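Local coordinates for protein metallo-carboxypeptidase (Pseudomonas aeruginosa, PDB 4A39) that is a zinc-dependent M14 metallocarboxypeptidase, a bacterial relative of mammalian cytosolic carboxypeptidases, and probably cleaves residues from the C-terminal ends of polypeptides, at residues L239-L244 / Q326-L331; D267-I272 / A330-F335; A284-N289 / C342-I347. One frame throughout, in Å; residues are numbered along the deposited sequence.

Contact 1 of 3, residues L239-L244 / Q326-L331. With GEM ((2-guanidinoethylmercapto)succinic acid), chain D.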
# COMPACT_ATOMS: atom_id res chain seq x y z
N LEU A 239 -2.73 4.93 -12.01
CA LEU A 239 -1.39 5.51 -11.97
C LEU A 239 -0.28 4.52 -12.30
O LEU A 239 0.74 4.91 -12.87
CB LEU A 239 -1.13 6.17 -10.61
CG LEU A 239 -1.96 7.41 -10.30
CD1 LEU A 239 -1.49 8.01 -8.98
CD2 LEU A 239 -1.82 8.44 -11.41
N ASN A 240 -0.47 3.25 -11.97
CA ASN A 240 0.59 2.31 -12.28
C ASN A 240 0.55 1.76 -13.70
O ASN A 240 1.11 0.70 -13.99
CB ASN A 240 0.66 1.17 -11.27
CG ASN A 240 2.05 0.61 -11.15
OD1 ASN A 240 3.03 1.35 -11.23
ND2 ASN A 240 2.16 -0.70 -10.97
N ARG A 241 -0.11 2.50 -14.59
CA ARG A 241 -0.17 2.16 -16.01
C ARG A 241 0.13 3.46 -16.76
O ARG A 241 -0.04 3.53 -17.98
CB ARG A 241 -1.57 1.66 -16.40
CG ARG A 241 -1.96 0.33 -15.79
CD ARG A 241 -1.10 -0.81 -16.31
NE ARG A 241 -1.54 -2.09 -15.74
CZ ARG A 241 -1.31 -2.47 -14.49
NH1 ARG A 241 -0.64 -1.67 -13.66
NH2 ARG A 241 -1.78 -3.63 -14.05
N ALA A 242 0.59 4.47 -16.03
CA ALA A 242 0.89 5.77 -16.62
C ALA A 242 2.36 6.14 -16.66
O ALA A 242 2.71 7.29 -16.93
CB ALA A 242 0.12 6.86 -15.88
N TRP A 243 3.25 5.18 -16.42
CA TRP A 243 4.66 5.50 -16.40
C TRP A 243 5.34 5.61 -17.76
O TRP A 243 6.38 6.26 -17.89
CB TRP A 243 5.40 4.53 -15.49
CG TRP A 243 5.01 4.75 -14.06
CD1 TRP A 243 3.81 4.46 -13.48
CD2 TRP A 243 5.79 5.41 -13.05
NE1 TRP A 243 3.79 4.89 -12.18
CE2 TRP A 243 4.99 5.48 -11.88
CE3 TRP A 243 7.08 5.95 -13.01
CZ2 TRP A 243 5.44 6.06 -10.70
CZ3 TRP A 243 7.53 6.53 -11.83
CH2 TRP A 243 6.71 6.59 -10.69
N LEU A 244 4.76 5.00 -18.78
CA LEU A 244 5.35 5.08 -20.11
C LEU A 244 4.96 6.41 -20.75
O LEU A 244 5.74 7.00 -21.50
CB LEU A 244 4.86 3.91 -20.97
CG LEU A 244 5.55 3.71 -22.32
CD1 LEU A 244 7.06 3.55 -22.12
CD2 LEU A 244 4.96 2.48 -23.00
N GLN A 326 9.33 -9.46 -22.15
CA GLN A 326 7.88 -9.28 -22.27
C GLN A 326 7.22 -8.43 -21.18
O GLN A 326 6.00 -8.49 -21.00
CB GLN A 326 7.19 -10.64 -22.34
CG GLN A 326 7.70 -11.52 -23.47
CD GLN A 326 7.67 -10.82 -24.81
OE1 GLN A 326 6.62 -10.40 -25.28
NE2 GLN A 326 8.84 -10.68 -25.43
N ALA A 327 8.00 -7.63 -20.47
CA ALA A 327 7.44 -6.80 -19.42
C ALA A 327 6.63 -5.64 -19.98
O ALA A 327 6.81 -5.23 -21.12
CB ALA A 327 8.55 -6.27 -18.52
N ASN A 328 5.72 -5.14 -19.15
CA ASN A 328 4.88 -4.00 -19.51
C ASN A 328 5.59 -2.80 -18.88
O ASN A 328 5.59 -2.64 -17.66
CB ASN A 328 3.48 -4.15 -18.91
CG ASN A 328 2.57 -2.99 -19.25
OD1 ASN A 328 3.00 -1.98 -19.80
ND2 ASN A 328 1.29 -3.13 -18.92
N LEU A 329 6.22 -1.97 -19.71
CA LEU A 329 6.95 -0.80 -19.21
C LEU A 329 6.07 0.34 -18.70
O LEU A 329 6.58 1.38 -18.30
CB LEU A 329 7.93 -0.28 -20.26
CG LEU A 329 9.19 -1.13 -20.46
CD1 LEU A 329 10.01 -0.58 -21.62
CD2 LEU A 329 10.02 -1.14 -19.18
N ALA A 330 4.76 0.14 -18.70
CA ALA A 330 3.84 1.16 -18.21
C ALA A 330 3.81 1.13 -16.68
O ALA A 330 3.38 2.09 -16.04
CB ALA A 330 2.44 0.93 -18.76
N LEU A 331 4.28 0.02 -16.11
CA LEU A 331 4.34 -0.14 -14.65
C LEU A 331 5.58 0.54 -14.11
O LEU A 331 6.65 0.48 -14.72
CB LEU A 331 4.38 -1.62 -14.26
CG LEU A 331 3.09 -2.43 -14.37
CD1 LEU A 331 2.57 -2.43 -15.80
CD2 LEU A 331 3.37 -3.85 -13.90
C8 GEM D . 0.45 -4.56 -9.86
S7 GEM D . 1.91 -3.71 -9.15
C6 GEM D . 3.26 -4.69 -9.91
C5 GEM D . 2.90 -6.14 -10.21
N3 GEM D . 1.96 -6.22 -11.34
C1 GEM D . 2.35 -6.80 -12.48
N4 GEM D . 3.58 -7.28 -12.58
N2 GEM D . 1.52 -6.88 -13.51
C9 GEM D . -0.43 -3.59 -10.66
O14 GEM D . -0.01 -2.42 -10.82
O15 GEM D . -1.51 -4.04 -11.09
C10 GEM D . -0.36 -5.25 -8.76
C11 GEM D . -0.91 -4.25 -7.74
O12 GEM D . -0.69 -4.48 -6.53
O13 GEM D . -1.56 -3.28 -8.19
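Leu331 runs alongside Arg241, both side chains heading for the bound (2-guanidinoethylmercapto)succinic acid, and spans from the backbone of Asn240 to that inhibitor. Its CB rests near Asn240 O, 4.0 Å away, while its CA sends a C-H toward the same oxygen. With CG anti to its own carbonyl carbon (chi1 -75°), the branch runs on past Asn240 O, and CD1 settles over one face of the Arg241 guanidinium, 3.9 Å from NH1. CD2 takes the other direction and meets the inhibitor's guanidino carbon, C1, at 3.4 Å. Arg241, bent at chi2, brings its guanidinium edge-on to the inhibitor carboxylate at C9. NH1 donates to O14 almost straight (175°, 3.0 Å), and NH2 donates to O15. NH1 also donates to Asn240 O from above that carbonyl's plane. O14 is gripped a second time by Asn240 ND2 at 2.8 Å; Asn240 OD1 in turn accepts from Gln179 NE2 and Ala332 N, so the amide is held at both ends. Farther along, Trp243 N donates to Ala330 O at 3.1 Å, and the indole NE1 is satisfied by Gln179. An Asx turn on Asn328 shapes the opposing loop, with Ala330 N bonded to OD1. An adjacent Asn-Arg pair is the classic M14 site for the terminal carboxylate of a substrate. Here Arg231 adds another donor to the inhibitor, consistent with a pocket made for an anion, in which Leu331 lines one face of the Arg241 guanidinium while the bonds to Asn240 O, O14 and O15 fix its rotation.

Contact 2 of 3, residues D267-I272 / A330-F335. With GEM ((2-guanidinoethylmercapto)succinic acid), chain D.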
# COMPACT_ATOMS: atom_id res chain seq x y z
N ASP A 267 19.04 4.81 -7.80
CA ASP A 267 19.91 3.64 -7.66
C ASP A 267 19.19 2.45 -7.04
O ASP A 267 19.75 1.37 -6.89
CB ASP A 267 21.15 4.01 -6.84
CG ASP A 267 21.95 5.14 -7.46
OD1 ASP A 267 22.39 4.98 -8.63
OD2 ASP A 267 22.14 6.18 -6.80
N LEU A 268 17.92 2.66 -6.69
CA LEU A 268 17.08 1.63 -6.10
C LEU A 268 15.65 2.15 -6.14
O LEU A 268 15.42 3.33 -5.88
CB LEU A 268 17.46 1.36 -4.64
CG LEU A 268 16.48 0.43 -3.92
CD1 LEU A 268 16.86 -1.02 -4.20
CD2 LEU A 268 16.49 0.70 -2.43
N PHE A 269 14.70 1.27 -6.45
CA PHE A 269 13.31 1.69 -6.50
C PHE A 269 12.36 0.63 -5.97
O PHE A 269 12.35 -0.50 -6.47
CB PHE A 269 12.90 2.04 -7.93
CG PHE A 269 11.46 2.44 -8.06
CD1 PHE A 269 10.98 3.60 -7.46
CD2 PHE A 269 10.57 1.64 -8.77
CE1 PHE A 269 9.64 3.97 -7.57
CE2 PHE A 269 9.22 1.99 -8.89
CZ PHE A 269 8.75 3.15 -8.29
N LEU A 270 11.57 0.99 -4.96
CA LEU A 270 10.60 0.08 -4.39
C LEU A 270 9.23 0.74 -4.50
O LEU A 270 9.04 1.87 -4.02
CB LEU A 270 10.92 -0.22 -2.93
CG LEU A 270 12.27 -0.88 -2.64
CD1 LEU A 270 12.42 -1.11 -1.14
CD2 LEU A 270 12.37 -2.21 -3.38
N ASP A 271 8.29 0.05 -5.14
CA ASP A 271 6.92 0.54 -5.33
C ASP A 271 6.05 -0.32 -4.41
O ASP A 271 5.88 -1.51 -4.65
CB ASP A 271 6.56 0.37 -6.82
CG ASP A 271 5.22 0.98 -7.19
OD1 ASP A 271 4.72 1.86 -6.45
OD2 ASP A 271 4.68 0.59 -8.23
N ILE A 272 5.52 0.29 -3.36
CA ILE A 272 4.73 -0.44 -2.36
C ILE A 272 3.24 -0.58 -2.70
O ILE A 272 2.53 0.42 -2.86
CB ILE A 272 4.87 0.21 -0.97
CG1 ILE A 272 6.34 0.60 -0.71
CG2 ILE A 272 4.41 -0.77 0.11
CD1 ILE A 272 7.33 -0.56 -0.82
N ALA A 330 4.76 0.14 -18.70
CA ALA A 330 3.84 1.16 -18.21
C ALA A 330 3.81 1.13 -16.68
O ALA A 330 3.38 2.09 -16.04
CB ALA A 330 2.44 0.93 -18.76
N LEU A 331 4.28 0.02 -16.11
CA LEU A 331 4.34 -0.14 -14.65
C LEU A 331 5.58 0.54 -14.11
O LEU A 331 6.65 0.48 -14.72
CB LEU A 331 4.38 -1.62 -14.26
CG LEU A 331 3.09 -2.43 -14.37
CD1 LEU A 331 2.57 -2.43 -15.80
CD2 LEU A 331 3.37 -3.85 -13.90
N ALA A 332 5.45 1.18 -12.95
CA ALA A 332 6.56 1.90 -12.32
C ALA A 332 7.80 1.05 -12.09
O ALA A 332 8.92 1.47 -12.39
CB ALA A 332 6.10 2.51 -11.00
N CYS A 333 7.62 -0.15 -11.53
CA CYS A 333 8.77 -1.01 -11.25
C CYS A 333 9.62 -1.22 -12.49
O CYS A 333 10.83 -0.99 -12.49
CB CYS A 333 8.30 -2.37 -10.72
SG CYS A 333 9.64 -3.50 -10.34
N ASN A 334 8.98 -1.66 -13.57
CA ASN A 334 9.68 -1.92 -14.81
C ASN A 334 10.24 -0.67 -15.48
O ASN A 334 11.39 -0.66 -15.93
CB ASN A 334 8.76 -2.68 -15.75
CG ASN A 334 8.42 -4.05 -15.23
OD1 ASN A 334 9.21 -4.99 -15.35
ND2 ASN A 334 7.25 -4.19 -14.60
N PHE A 335 9.43 0.39 -15.54
CA PHE A 335 9.88 1.63 -16.17
C PHE A 335 11.08 2.24 -15.48
O PHE A 335 12.06 2.60 -16.13
CB PHE A 335 8.74 2.66 -16.20
CG PHE A 335 9.15 3.98 -16.79
CD1 PHE A 335 9.69 4.98 -15.99
CD2 PHE A 335 9.03 4.20 -18.16
CE1 PHE A 335 10.11 6.19 -16.55
CE2 PHE A 335 9.45 5.41 -18.73
CZ PHE A 335 9.99 6.40 -17.91
C8 GEM D . 0.45 -4.56 -9.86
S7 GEM D . 1.91 -3.71 -9.15
C6 GEM D . 3.26 -4.69 -9.91
C5 GEM D . 2.90 -6.14 -10.21
N3 GEM D . 1.96 -6.22 -11.34
C1 GEM D . 2.35 -6.80 -12.48
N4 GEM D . 3.58 -7.28 -12.58
N2 GEM D . 1.52 -6.88 -13.51
C9 GEM D . -0.43 -3.59 -10.66
O14 GEM D . -0.01 -2.42 -10.82
O15 GEM D . -1.51 -4.04 -11.09
C10 GEM D . -0.36 -5.25 -8.76
C11 GEM D . -0.91 -4.25 -7.74
O12 GEM D . -0.69 -4.48 -6.53
O13 GEM D . -1.56 -3.28 -8.19
O HOH W 1 5.17 -1.23 -10.29
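Asp271 OD2 accepts from two donors: from His273 NE2, further along the same strand, and from a water that donates to it at 2.8 Å. That water accepts in turn from Cys333 N, at 3.0 Å, and so joins the strand to the first turn of helix 332-340 without a direct bond between the two segments. With CG anti to the backbone N of Asp271 (chi1 -173°), the carboxylate reaches toward the helix, and OD2 comes within 3.7 Å of the methyl CB of Ala332. The other oxygen, OD1, takes a hydrogen bond from Gln179 NE2. Two residues back on the same side of the strand, Phe269 extends its ring to the helix start. CE2 touches Ala332 CB at 3.8 Å and passes 3.6 Å from Ala332 O, while Cys333 N and CA lie near the ring plane, at its edge. Leu331 is the N-cap, and its carbonyl accepts from Phe335 N at 2.9 Å, closing the first helical turn. The contact is thus a small buried seam: a ring edge and a methyl at one end, a water bridge at the other. His273 is a zinc ligand, so Asp271 lies in the second shell of the metal and probably orients that histidine, and the bonds to OD1 and OD2 hold the carboxylate in place. The nearby helix N terminus, felt through the water, may further stabilise negative charge on this aspartate.

Contact 3 of 3, residues A284-N289 / C342-I347. With GEM ((2-guanidinoethylmercapto)succinic acid), chain D.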
# COMPACT_ATOMS: atom_id res chain seq x y z
N ALA A 284 7.71 -8.49 -6.80
CA ALA A 284 7.73 -8.77 -8.23
C ALA A 284 8.87 -7.96 -8.84
O ALA A 284 8.93 -6.74 -8.66
CB ALA A 284 6.40 -8.37 -8.86
N GLY A 285 9.78 -8.64 -9.55
CA GLY A 285 10.93 -7.98 -10.14
C GLY A 285 10.81 -7.52 -11.59
O GLY A 285 9.72 -7.43 -12.14
N CYS A 286 11.96 -7.24 -12.20
CA CYS A 286 12.02 -6.76 -13.59
C CYS A 286 12.55 -7.77 -14.60
O CYS A 286 13.09 -7.36 -15.63
CB CYS A 286 12.91 -5.51 -13.67
SG CYS A 286 12.38 -4.09 -12.69
N GLU A 287 12.40 -9.06 -14.34
CA GLU A 287 12.94 -10.06 -15.25
C GLU A 287 12.41 -10.00 -16.69
O GLU A 287 13.02 -10.57 -17.59
CB GLU A 287 12.75 -11.48 -14.68
CG GLU A 287 11.33 -12.04 -14.67
CD GLU A 287 10.43 -11.39 -13.63
OE1 GLU A 287 10.94 -10.90 -12.59
OE2 GLU A 287 9.21 -11.40 -13.84
N GLY A 288 11.30 -9.29 -16.90
CA GLY A 288 10.74 -9.17 -18.23
C GLY A 288 11.25 -7.96 -19.01
O GLY A 288 10.91 -7.77 -20.18
N ASN A 289 12.06 -7.13 -18.36
CA ASN A 289 12.61 -5.93 -19.00
C ASN A 289 13.61 -6.25 -20.10
O ASN A 289 14.47 -7.11 -19.94
CB ASN A 289 13.33 -5.04 -17.97
CG ASN A 289 12.39 -4.14 -17.19
OD1 ASN A 289 12.83 -3.36 -16.35
ND2 ASN A 289 11.09 -4.25 -17.47
N CYS A 342 18.47 0.17 -12.37
CA CYS A 342 18.61 -0.05 -10.94
C CYS A 342 17.76 -1.20 -10.45
O CYS A 342 16.83 -1.64 -11.13
CB CYS A 342 18.19 1.21 -10.17
SG CYS A 342 16.42 1.62 -10.35
N LEU A 343 18.10 -1.70 -9.27
CA LEU A 343 17.33 -2.77 -8.65
C LEU A 343 15.96 -2.16 -8.41
O LEU A 343 15.85 -1.05 -7.88
CB LEU A 343 17.97 -3.18 -7.32
CG LEU A 343 17.20 -4.20 -6.47
CD1 LEU A 343 17.01 -5.49 -7.26
CD2 LEU A 343 17.97 -4.47 -5.19
N ALA A 344 14.91 -2.87 -8.82
CA ALA A 344 13.55 -2.37 -8.67
C ALA A 344 12.56 -3.49 -8.41
O ALA A 344 12.60 -4.53 -9.07
CB ALA A 344 13.13 -1.61 -9.93
N PHE A 345 11.66 -3.26 -7.46
CA PHE A 345 10.65 -4.24 -7.09
C PHE A 345 9.30 -3.60 -6.80
O PHE A 345 9.21 -2.44 -6.40
CB PHE A 345 11.02 -4.97 -5.79
CG PHE A 345 12.02 -6.07 -5.94
CD1 PHE A 345 11.71 -7.23 -6.63
CD2 PHE A 345 13.25 -5.98 -5.30
CE1 PHE A 345 12.60 -8.30 -6.68
CE2 PHE A 345 14.15 -7.04 -5.34
CZ PHE A 345 13.83 -8.20 -6.03
N THR A 346 8.26 -4.39 -7.00
CA THR A 346 6.92 -3.98 -6.63
C THR A 346 6.78 -4.84 -5.38
O THR A 346 6.90 -6.07 -5.47
CB THR A 346 5.86 -4.44 -7.65
OG1 THR A 346 6.05 -3.74 -8.89
CG2 THR A 346 4.47 -4.15 -7.12
N ILE A 347 6.59 -4.22 -4.22
CA ILE A 347 6.44 -4.98 -2.97
C ILE A 347 4.95 -5.19 -2.77
O ILE A 347 4.16 -4.25 -2.86
CB ILE A 347 7.03 -4.21 -1.75
CG1 ILE A 347 8.54 -4.00 -1.94
CG2 ILE A 347 6.77 -4.99 -0.47
CD1 ILE A 347 9.34 -5.29 -2.04
C8 GEM D . 0.45 -4.56 -9.86
S7 GEM D . 1.91 -3.71 -9.15
C6 GEM D . 3.26 -4.69 -9.91
C5 GEM D . 2.90 -6.14 -10.21
N3 GEM D . 1.96 -6.22 -11.34
C1 GEM D . 2.35 -6.80 -12.48
N4 GEM D . 3.58 -7.28 -12.58
N2 GEM D . 1.52 -6.88 -13.51
C9 GEM D . -0.43 -3.59 -10.66
O14 GEM D . -0.01 -2.42 -10.82
O15 GEM D . -1.51 -4.04 -11.09
C10 GEM D . -0.36 -5.25 -8.76
C11 GEM D . -0.91 -4.25 -7.74
O12 GEM D . -0.69 -4.48 -6.53
O13 GEM D . -1.56 -3.28 -8.19
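Ala284 and Thr346 face each other as an antiparallel hydrogen-bonded pair, with both side chains on the face of the sheet that looks toward the inhibitor. Ala284 N donates to Thr346 O at 2.9 Å, and Thr346 N returns a bond to Ala284 O at 3.0 Å. Ala284 CB and Thr346 CB stand alongside each other, 4.1 Å apart. Thr346 turns CG2 and OG1 toward the inhibitor's thioether arm, CG2 lying anti to its backbone N; the spacing to C6 is unusually short and its exact value doubtful. Thr346 thus belongs to the inhibitor pocket, and its side chain packs on the zinc ligand His273, close to Glu348, the predicted proton donor/acceptor. The neighbouring Phe345 points to the opposite face. Its CG is anti to the carbonyl carbon (chi1 -80°), which brings the ring alongside the edge strand, its edge toward Ala284 O, 3.5 Å from CD1; Gly285 CA sits 3.7 Å from the same carbon. Phe345 CA also directs a C-H at Ala284 O, 3.4 Å away. After Ala284 the chain leaves the strand. Cys286 then lays SG beside Ala344 CB at 3.8 Å, on the same face as Thr346, and a type I turn from Cys286 to Asn289 carries the loop away. Strand 282-284 is thereby attached at the border of the mixed sheet, next to strand 343-350. Cys333 of helix 332-340 packs on Cys286, Ala344 and Thr346 on one face; on the other, Phe345 meets Phe303, Glu300 and Arg304 of helix 294-308, and strand 268-275 flanks strand 343-350 on its far side.

Overall arrangement
From the N terminus, the chain passes 239-244, 267-272 and 284-289 before their partners arrive; contact 3 crosses contacts 1 and 2, while those two end on the same stretch. Contact 1 closes a loop of 81 residues between two inhibitor-binding loops. Contact 2, closing 57, follows directly, since Ala330 and Leu331 belong to both, and ties helix 332-340 to strand 268-275. Contact 3 closes 52 and adds edge strand 282-284 to strand 343-350. Backbone bonds between Asp271 and both Phe345 and Ile347 link contacts 2 and 3, while Ala327 N to Gly288 O joins contacts 1 and 3. Contacts 1 and 3 reach the inhibitor through Asn240, Arg241, Leu331 and Thr346; contact 2 backs them from the sheet and helix.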